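Local coordinates for protein Aar187cp (Eremothecium gossypii, PDB 3ZIL) that probably regulates sister-chromatid cohesion as the cohesin-associated factor Wpl1, of which this piece is the helical C-terminal Wap1 domain, at residues D49-E54 with Q136-K141; E67-C72 with A104-E109; M257-H262 with I279-L284. All blocks are in the same frame, centred on the assembly; numbering follows the deposited sequence.

Interaction 1 of 3, residues D49-E54 with Q136-K141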
# COMPACT_ATOMS: atom_id res chain seq x y z
N ASP A 49 -8.43 -6.27 -32.13
CA ASP A 49 -9.85 -6.43 -32.46
C ASP A 49 -10.78 -6.07 -31.28
O ASP A 49 -11.80 -5.35 -31.45
CB ASP A 49 -10.09 -7.86 -32.94
CG ASP A 49 -9.38 -8.16 -34.26
OD1 ASP A 49 -8.87 -7.23 -34.90
OD2 ASP A 49 -9.32 -9.31 -34.69
N MET A 50 -10.46 -6.57 -30.10
CA MET A 50 -11.31 -6.39 -28.91
C MET A 50 -11.27 -4.94 -28.54
O MET A 50 -12.30 -4.36 -28.26
CB MET A 50 -10.75 -7.19 -27.72
CG MET A 50 -10.94 -8.68 -27.89
SD MET A 50 -10.18 -9.71 -26.61
CE MET A 50 -11.30 -9.20 -25.33
N MET A 51 -10.08 -4.36 -28.53
CA MET A 51 -9.90 -2.91 -28.32
C MET A 51 -10.73 -2.12 -29.35
O MET A 51 -11.34 -1.16 -28.97
CB MET A 51 -8.42 -2.48 -28.38
CG MET A 51 -8.23 -1.00 -28.05
SD MET A 51 -8.51 -0.62 -26.27
CE MET A 51 -6.88 -0.99 -25.59
N ASN A 52 -10.82 -2.60 -30.61
CA ASN A 52 -11.55 -1.87 -31.64
C ASN A 52 -13.07 -2.21 -31.75
O ASN A 52 -13.82 -1.52 -32.45
CB ASN A 52 -10.83 -2.07 -33.01
CG ASN A 52 -9.48 -1.32 -33.09
OD1 ASN A 52 -9.17 -0.44 -32.28
ND2 ASN A 52 -8.62 -1.74 -34.04
N ASN A 53 -13.52 -3.28 -31.08
CA ASN A 53 -14.86 -3.80 -31.35
C ASN A 53 -15.52 -4.34 -30.06
O ASN A 53 -15.26 -5.49 -29.63
CB ASN A 53 -14.81 -4.84 -32.51
CG ASN A 53 -16.16 -5.45 -32.80
OD1 ASN A 53 -17.12 -5.13 -32.11
ND2 ASN A 53 -16.26 -6.33 -33.78
N GLU A 54 -16.32 -3.48 -29.43
CA GLU A 54 -17.03 -3.78 -28.19
C GLU A 54 -17.98 -4.97 -28.44
O GLU A 54 -18.20 -5.83 -27.59
CB GLU A 54 -17.75 -2.50 -27.70
CG GLU A 54 -18.57 -2.60 -26.41
CD GLU A 54 -17.72 -2.96 -25.18
OE1 GLU A 54 -16.78 -2.20 -24.86
OE2 GLU A 54 -17.97 -4.00 -24.53
N GLN A 136 2.37 -0.81 -31.82
CA GLN A 136 2.23 0.66 -31.62
C GLN A 136 0.80 1.13 -31.53
O GLN A 136 0.42 1.92 -30.66
CB GLN A 136 2.93 1.50 -32.72
CG GLN A 136 4.42 1.22 -33.04
CD GLN A 136 5.29 0.63 -31.89
OE1 GLN A 136 5.30 1.14 -30.73
NE2 GLN A 136 6.06 -0.46 -32.23
N ASP A 137 -0.01 0.66 -32.44
CA ASP A 137 -1.41 1.07 -32.46
C ASP A 137 -2.11 0.64 -31.13
O ASP A 137 -2.80 1.45 -30.43
CB ASP A 137 -2.00 0.48 -33.72
CG ASP A 137 -3.51 0.58 -33.81
OD1 ASP A 137 -4.21 1.14 -32.94
OD2 ASP A 137 -4.02 0.06 -34.83
N LEU A 138 -1.94 -0.63 -30.75
CA LEU A 138 -2.46 -1.07 -29.44
C LEU A 138 -1.96 -0.27 -28.22
O LEU A 138 -2.78 0.13 -27.39
CB LEU A 138 -2.24 -2.58 -29.22
CG LEU A 138 -2.92 -3.11 -27.93
CD1 LEU A 138 -4.47 -3.15 -28.02
CD2 LEU A 138 -2.33 -4.49 -27.68
N LEU A 139 -0.64 -0.09 -28.13
CA LEU A 139 0.01 0.67 -27.10
C LEU A 139 -0.58 2.07 -26.90
O LEU A 139 -0.83 2.47 -25.76
CB LEU A 139 1.52 0.79 -27.38
CG LEU A 139 2.65 0.20 -26.53
CD1 LEU A 139 2.37 -1.16 -25.94
CD2 LEU A 139 3.97 0.22 -27.33
N ARG A 140 -0.76 2.82 -27.99
CA ARG A 140 -1.53 4.10 -27.95
C ARG A 140 -2.92 3.98 -27.35
O ARG A 140 -3.42 4.94 -26.83
CB ARG A 140 -1.58 4.82 -29.35
CG ARG A 140 -0.17 5.23 -29.84
CD ARG A 140 -0.16 6.00 -31.15
NE ARG A 140 -0.80 5.33 -32.29
CZ ARG A 140 -0.14 4.66 -33.25
NH1 ARG A 140 1.18 4.57 -33.21
NH2 ARG A 140 -0.80 4.09 -34.27
N LYS A 141 -3.54 2.82 -27.39
CA LYS A 141 -4.86 2.67 -26.77
C LYS A 141 -4.93 2.07 -25.36
O LYS A 141 -5.98 2.11 -24.75
CB LYS A 141 -5.75 1.83 -27.70
CG LYS A 141 -6.34 2.63 -28.86
CD LYS A 141 -6.56 1.75 -30.09
CE LYS A 141 -6.91 2.65 -31.29
NZ LYS A 141 -6.96 1.80 -32.49

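Interaction 2 of 3, residues E67-C72 with A104-E109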
# COMPACT_ATOMS: atom_id res chain seq x y z
N GLU A 67 -13.31 -20.45 -23.22
CA GLU A 67 -12.31 -20.94 -24.17
C GLU A 67 -11.27 -19.81 -24.47
O GLU A 67 -10.05 -20.08 -24.59
CB GLU A 67 -12.98 -21.36 -25.50
CG GLU A 67 -12.04 -22.02 -26.49
CD GLU A 67 -12.61 -22.16 -27.90
OE1 GLU A 67 -13.83 -22.01 -28.07
OE2 GLU A 67 -11.81 -22.41 -28.84
N VAL A 68 -11.76 -18.55 -24.62
CA VAL A 68 -10.82 -17.45 -24.90
C VAL A 68 -9.82 -17.30 -23.70
O VAL A 68 -8.63 -17.12 -23.87
CB VAL A 68 -11.60 -16.11 -25.25
CG1 VAL A 68 -10.71 -14.84 -25.24
CG2 VAL A 68 -12.22 -16.26 -26.60
N TRP A 69 -10.34 -17.41 -22.47
CA TRP A 69 -9.53 -17.21 -21.26
C TRP A 69 -8.51 -18.31 -21.16
O TRP A 69 -7.37 -18.03 -20.88
CB TRP A 69 -10.41 -17.22 -20.01
CG TRP A 69 -9.72 -16.78 -18.71
CD1 TRP A 69 -9.03 -17.58 -17.77
CD2 TRP A 69 -9.61 -15.39 -18.21
NE1 TRP A 69 -8.52 -16.81 -16.74
CE2 TRP A 69 -8.89 -15.48 -16.92
CE3 TRP A 69 -10.09 -14.15 -18.64
CZ2 TRP A 69 -8.66 -14.36 -16.15
CZ3 TRP A 69 -9.87 -13.02 -17.84
CH2 TRP A 69 -9.17 -13.12 -16.63
N GLU A 70 -8.93 -19.56 -21.33
CA GLU A 70 -7.97 -20.68 -21.17
C GLU A 70 -6.91 -20.62 -22.27
O GLU A 70 -5.75 -20.98 -22.03
CB GLU A 70 -8.67 -22.05 -21.15
CG GLU A 70 -9.48 -22.27 -19.88
CD GLU A 70 -10.13 -23.66 -19.76
OE1 GLU A 70 -10.11 -24.47 -20.72
OE2 GLU A 70 -10.68 -23.95 -18.67
N TRP A 71 -7.31 -20.16 -23.44
CA TRP A 71 -6.36 -19.93 -24.53
C TRP A 71 -5.38 -18.84 -24.17
O TRP A 71 -4.15 -19.08 -24.24
CB TRP A 71 -7.06 -19.66 -25.89
CG TRP A 71 -6.05 -19.53 -27.00
CD1 TRP A 71 -5.50 -20.55 -27.76
CD2 TRP A 71 -5.35 -18.32 -27.44
NE1 TRP A 71 -4.59 -20.05 -28.69
CE2 TRP A 71 -4.47 -18.72 -28.55
CE3 TRP A 71 -5.45 -16.95 -27.10
CZ2 TRP A 71 -3.66 -17.80 -29.21
CZ3 TRP A 71 -4.64 -16.04 -27.77
CH2 TRP A 71 -3.75 -16.46 -28.80
N CYS A 72 -5.85 -17.66 -23.72
CA CYS A 72 -4.92 -16.58 -23.39
C CYS A 72 -3.97 -16.99 -22.25
O CYS A 72 -2.81 -16.61 -22.26
CB CYS A 72 -5.61 -15.24 -23.01
SG CYS A 72 -6.61 -14.55 -24.39
N ALA A 104 -6.87 -18.29 -10.97
CA ALA A 104 -5.63 -18.96 -10.53
C ALA A 104 -4.75 -19.27 -11.74
O ALA A 104 -3.55 -19.56 -11.58
CB ALA A 104 -5.93 -20.28 -9.79
N MET A 105 -5.26 -19.13 -12.97
CA MET A 105 -4.29 -19.35 -14.06
C MET A 105 -3.28 -18.20 -14.15
O MET A 105 -2.34 -18.31 -14.91
CB MET A 105 -4.92 -19.60 -15.45
CG MET A 105 -5.88 -20.76 -15.51
SD MET A 105 -6.75 -20.73 -17.16
CE MET A 105 -5.55 -21.58 -18.20
N LEU A 106 -3.52 -17.08 -13.43
CA LEU A 106 -2.57 -15.99 -13.34
C LEU A 106 -1.89 -16.07 -11.98
O LEU A 106 -2.41 -15.45 -11.00
CB LEU A 106 -3.28 -14.61 -13.52
CG LEU A 106 -3.96 -14.30 -14.87
CD1 LEU A 106 -5.23 -15.15 -15.05
CD2 LEU A 106 -4.29 -12.80 -15.03
N SER A 107 -0.76 -16.82 -11.85
CA SER A 107 -0.24 -17.10 -10.50
C SER A 107 0.22 -15.80 -9.86
O SER A 107 1.01 -15.09 -10.44
CB SER A 107 0.95 -18.06 -10.53
OG SER A 107 1.60 -18.00 -9.27
N LEU A 108 -0.30 -15.49 -8.68
CA LEU A 108 0.10 -14.29 -7.96
C LEU A 108 1.59 -14.35 -7.66
O LEU A 108 2.38 -13.49 -8.03
CB LEU A 108 -0.73 -14.13 -6.68
CG LEU A 108 -2.13 -13.53 -6.99
CD1 LEU A 108 -3.03 -13.46 -5.78
CD2 LEU A 108 -2.02 -12.11 -7.56
N GLU A 109 1.99 -15.41 -6.99
CA GLU A 109 3.37 -15.54 -6.63
C GLU A 109 4.35 -15.70 -7.82
O GLU A 109 5.47 -15.13 -7.83
CB GLU A 109 3.50 -16.69 -5.59
CG GLU A 109 4.93 -16.96 -5.28
CD GLU A 109 5.13 -18.06 -4.26
OE1 GLU A 109 4.16 -18.53 -3.63
OE2 GLU A 109 6.31 -18.44 -4.13

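Interaction 3 of 3, residues M257-H262 with I279-L284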
# COMPACT_ATOMS: atom_id res chain seq x y z
N MET A 257 9.91 16.01 13.18
CA MET A 257 10.20 17.31 12.61
C MET A 257 9.08 17.70 11.69
O MET A 257 8.56 18.81 11.76
CB MET A 257 11.54 17.31 11.88
CG MET A 257 12.68 17.60 12.87
SD MET A 257 14.18 16.87 12.22
CE MET A 257 15.44 17.87 13.03
N SER A 258 8.68 16.74 10.87
CA SER A 258 7.44 16.86 10.16
C SER A 258 6.19 17.32 11.00
O SER A 258 5.46 18.30 10.65
CB SER A 258 7.16 15.60 9.41
OG SER A 258 5.94 15.83 8.78
N VAL A 259 5.96 16.68 12.13
CA VAL A 259 4.85 17.13 12.97
C VAL A 259 5.10 18.58 13.41
O VAL A 259 4.19 19.44 13.32
CB VAL A 259 4.64 16.18 14.15
CG1 VAL A 259 3.71 16.78 15.22
CG2 VAL A 259 4.12 14.84 13.63
N GLN A 260 6.34 18.87 13.84
CA GLN A 260 6.72 20.23 14.25
C GLN A 260 6.55 21.25 13.13
O GLN A 260 6.20 22.38 13.40
CB GLN A 260 8.14 20.34 14.80
CG GLN A 260 8.33 19.98 16.27
CD GLN A 260 9.79 19.70 16.57
OE1 GLN A 260 10.25 18.54 16.54
NE2 GLN A 260 10.56 20.77 16.82
N LEU A 261 6.79 20.84 11.88
CA LEU A 261 6.66 21.70 10.75
C LEU A 261 5.19 22.14 10.64
O LEU A 261 4.93 23.22 10.20
CB LEU A 261 7.08 20.96 9.45
CG LEU A 261 7.21 21.80 8.19
CD1 LEU A 261 7.96 23.06 8.54
CD2 LEU A 261 7.95 21.11 7.03
N HIS A 262 4.24 21.29 11.04
CA HIS A 262 2.83 21.56 10.75
C HIS A 262 2.12 21.73 12.02
O HIS A 262 0.96 21.42 12.12
CB HIS A 262 2.18 20.41 9.99
CG HIS A 262 2.78 20.18 8.64
ND1 HIS A 262 2.44 20.92 7.56
CD2 HIS A 262 3.74 19.26 8.20
CE1 HIS A 262 3.15 20.50 6.48
NE2 HIS A 262 3.92 19.46 6.87
N ILE A 279 -2.43 12.94 11.62
CA ILE A 279 -2.95 11.78 12.37
C ILE A 279 -2.12 10.53 12.03
O ILE A 279 -1.76 9.72 12.90
CB ILE A 279 -4.45 11.52 12.06
CG1 ILE A 279 -5.36 12.62 12.74
CG2 ILE A 279 -4.84 10.10 12.52
CD1 ILE A 279 -6.82 12.63 12.23
N LEU A 280 -1.84 10.31 10.75
CA LEU A 280 -1.08 9.11 10.39
C LEU A 280 0.42 9.17 10.91
O LEU A 280 0.95 8.15 11.43
CB LEU A 280 -1.12 8.89 8.83
CG LEU A 280 -2.47 8.54 8.25
CD1 LEU A 280 -2.41 8.68 6.72
CD2 LEU A 280 -2.82 7.09 8.63
N GLN A 281 1.11 10.33 10.78
CA GLN A 281 2.42 10.43 11.40
C GLN A 281 2.40 10.22 12.93
O GLN A 281 3.29 9.56 13.47
CB GLN A 281 3.07 11.79 11.09
CG GLN A 281 3.17 12.07 9.59
CD GLN A 281 3.90 13.39 9.22
OE1 GLN A 281 3.90 14.36 9.96
NE2 GLN A 281 4.54 13.39 8.07
N LEU A 282 1.39 10.77 13.62
CA LEU A 282 1.29 10.54 15.08
C LEU A 282 0.96 9.06 15.39
O LEU A 282 1.49 8.49 16.29
CB LEU A 282 0.24 11.46 15.72
CG LEU A 282 0.71 12.93 15.79
CD1 LEU A 282 -0.44 13.95 15.86
CD2 LEU A 282 1.70 13.18 16.95
N GLY A 283 0.07 8.46 14.61
CA GLY A 283 -0.26 7.05 14.76
C GLY A 283 1.04 6.27 14.57
O GLY A 283 1.31 5.32 15.32
N LEU A 284 1.88 6.68 13.61
CA LEU A 284 3.13 5.91 13.43
C LEU A 284 4.10 6.14 14.62
O LEU A 284 4.66 5.19 15.16
CB LEU A 284 3.76 6.17 12.06
CG LEU A 284 5.13 5.55 11.86
CD1 LEU A 284 5.02 4.03 11.98
CD2 LEU A 284 5.70 5.95 10.52

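Interaction 1 of 3, residues D49-E54 with Q136-K141
Apolar contact centres on Met51, whose side chain lies against both Leu138 and Lys141. With CG anti to the backbone N (chi1 -176°), the thioether leaves helix 36-52 toward the end of the partner segment and then bends at its next two torsions. Its CG rests on the aliphatic part of Lys141, 3.8 Å from CD, and CE curls in to lie 3.7 Å from Lys141 CB. Leu138 meets the base of the chain, CD1 standing 4.0 Å from Met51 CB. The polar part lies at the exposed margin. There Lys141, extended beyond CG, crosses Asn52 at about a right angle and donates an N-H to Asn52 OD1, NZ to OD1 3.2 Å, in the carbonyl plane and on a lone pair. Asp137 OD1, one turn earlier on the same helix, receives the same NZ at 2.9 Å through its syn lone pair, a salt bridge. Two acceptors thus hold the lysine end and are likely to limit its movement. An alanine at Met51 would keep the CB contact with Leu138 but would probably leave the Lys141 methylenes without their apolar partner. Within this helical Wap1 domain, helix 81-93 also packs here: Phe89 touches Met51, and Leu86 touches Leu138.

Interaction 2 of 3, residues E67-C72 with A104-E109
Trp69 and Leu106 form the buried half of this contact, where a loop leading into helix 108-116 packs against helix 54-72. Leu106 CD1 comes to 3.7 Å from Trp69 CZ2 and also lies near NE1 and CE2, so one methyl meets the six-membered ring and the adjoining nitrogen obliquely. The two side chains cross at about a right angle. Trp69 holds its CG anti to the backbone N (chi1 -170°), which carries the indole out from its helix to the incoming loop. The indole N-H is satisfied by the carbonyl oxygen of Arg102, just before the segment, and this bond should limit rotation of the ring and tie it to the backbone that presents Leu106.

Toward the partly exposed side the packing is looser and centres on Met105. Its sulfur sits at the rim of the indole, 3.9 Å from Trp69 CD1 and close to the ring plane. The direction from the centroid of the five-membered ring to SD is 76° off the ring normal, a Met-aromatic contact made at the edge. Beyond the sulfur the chain bends, bringing CE over the backbone of Glu70, 3.9 Å from its CA. Glu70 passes Met105 at about a right angle, with CG 4.2 Å from SD. The carboxylate of Glu70 makes a salt bridge with Arg102, which thus serves twice, its backbone O taking the indole N-H and its NE pairing with the acid.

Ala91 of helix 81-93 touches both Trp69 and Leu106. Phe73, immediately after helix 54-72, meets the Trp69 ring with the planes at about 45° and also touches Leu106.

Interaction 3 of 3, residues M257-H262 with I279-L284
Ser258 and Val259 face Gln281 and Leu282 where helices 248-261 and 272-289 run roughly antiparallel, their local axes 10.3 Å apart at closest approach and their directions at 146°. The pair belongs to the all-helical Wap1 domain and joins two of its long helices, with the short helix 264-267 between them in the chain. The backbones come nearest at Val259 and Gln281, whose CA atoms are 7.3 Å apart.

The side chains divide into a polar and an apolar side. Gln281 reaches toward helix 248-261 with its chain extended beyond CG and brings its amide to Ser258. Val259 slides past this glutamine in the opposite direction: its CG2 methyl lies 4.1 Å from Gln281 CB and 3.7 Å from OE1, touching the amide at its oxygen. The same methyl has a looser apolar neighbour in Leu282, with CG2 to CD2 at 4.4 Å. Leu282 in turn packs on Val322 and Leu325, which links the apolar side to helix 321-336.

On the polar side, the amide of the buried Gln281 is held by more than one partner. Its NE2 donates to the carbonyl oxygen of Leu222, and this second bond helps set the rotation of the amide. Ser258 carries OG anti to its own backbone N (chi1 179°), an orientation that sends the hydroxyl across to the opposite helix. There OG donates to Gln281 OE1 at 2.8 Å, in the carbonyl plane but well to the side of the C=O direction, at a C=O...OG angle of 99°.

Overall arrangement
Interactions 1 and 2 belong to the N-terminal part of the modelled chain, with centres about 21 Å apart and nearest atoms about 5 Å apart. Interaction 1 uses helices 36-52 and 129-141; interaction 2 uses the helix that follows the first of these, 54-72, and the turn leading into helix 108-116, which precedes the second. Along the chain, both segments of interaction 2 fall between those of interaction 1, and helix 81-93 packs against both contacts. Interaction 3 follows later, on the other side of the chain's centre, with its own centre about 46 Å from interaction 1 and 44 Å from interaction 2. Contacts between helices, or between a helix and a turn, therefore recur at separate places along an elongated, strand-free Wap1 domain.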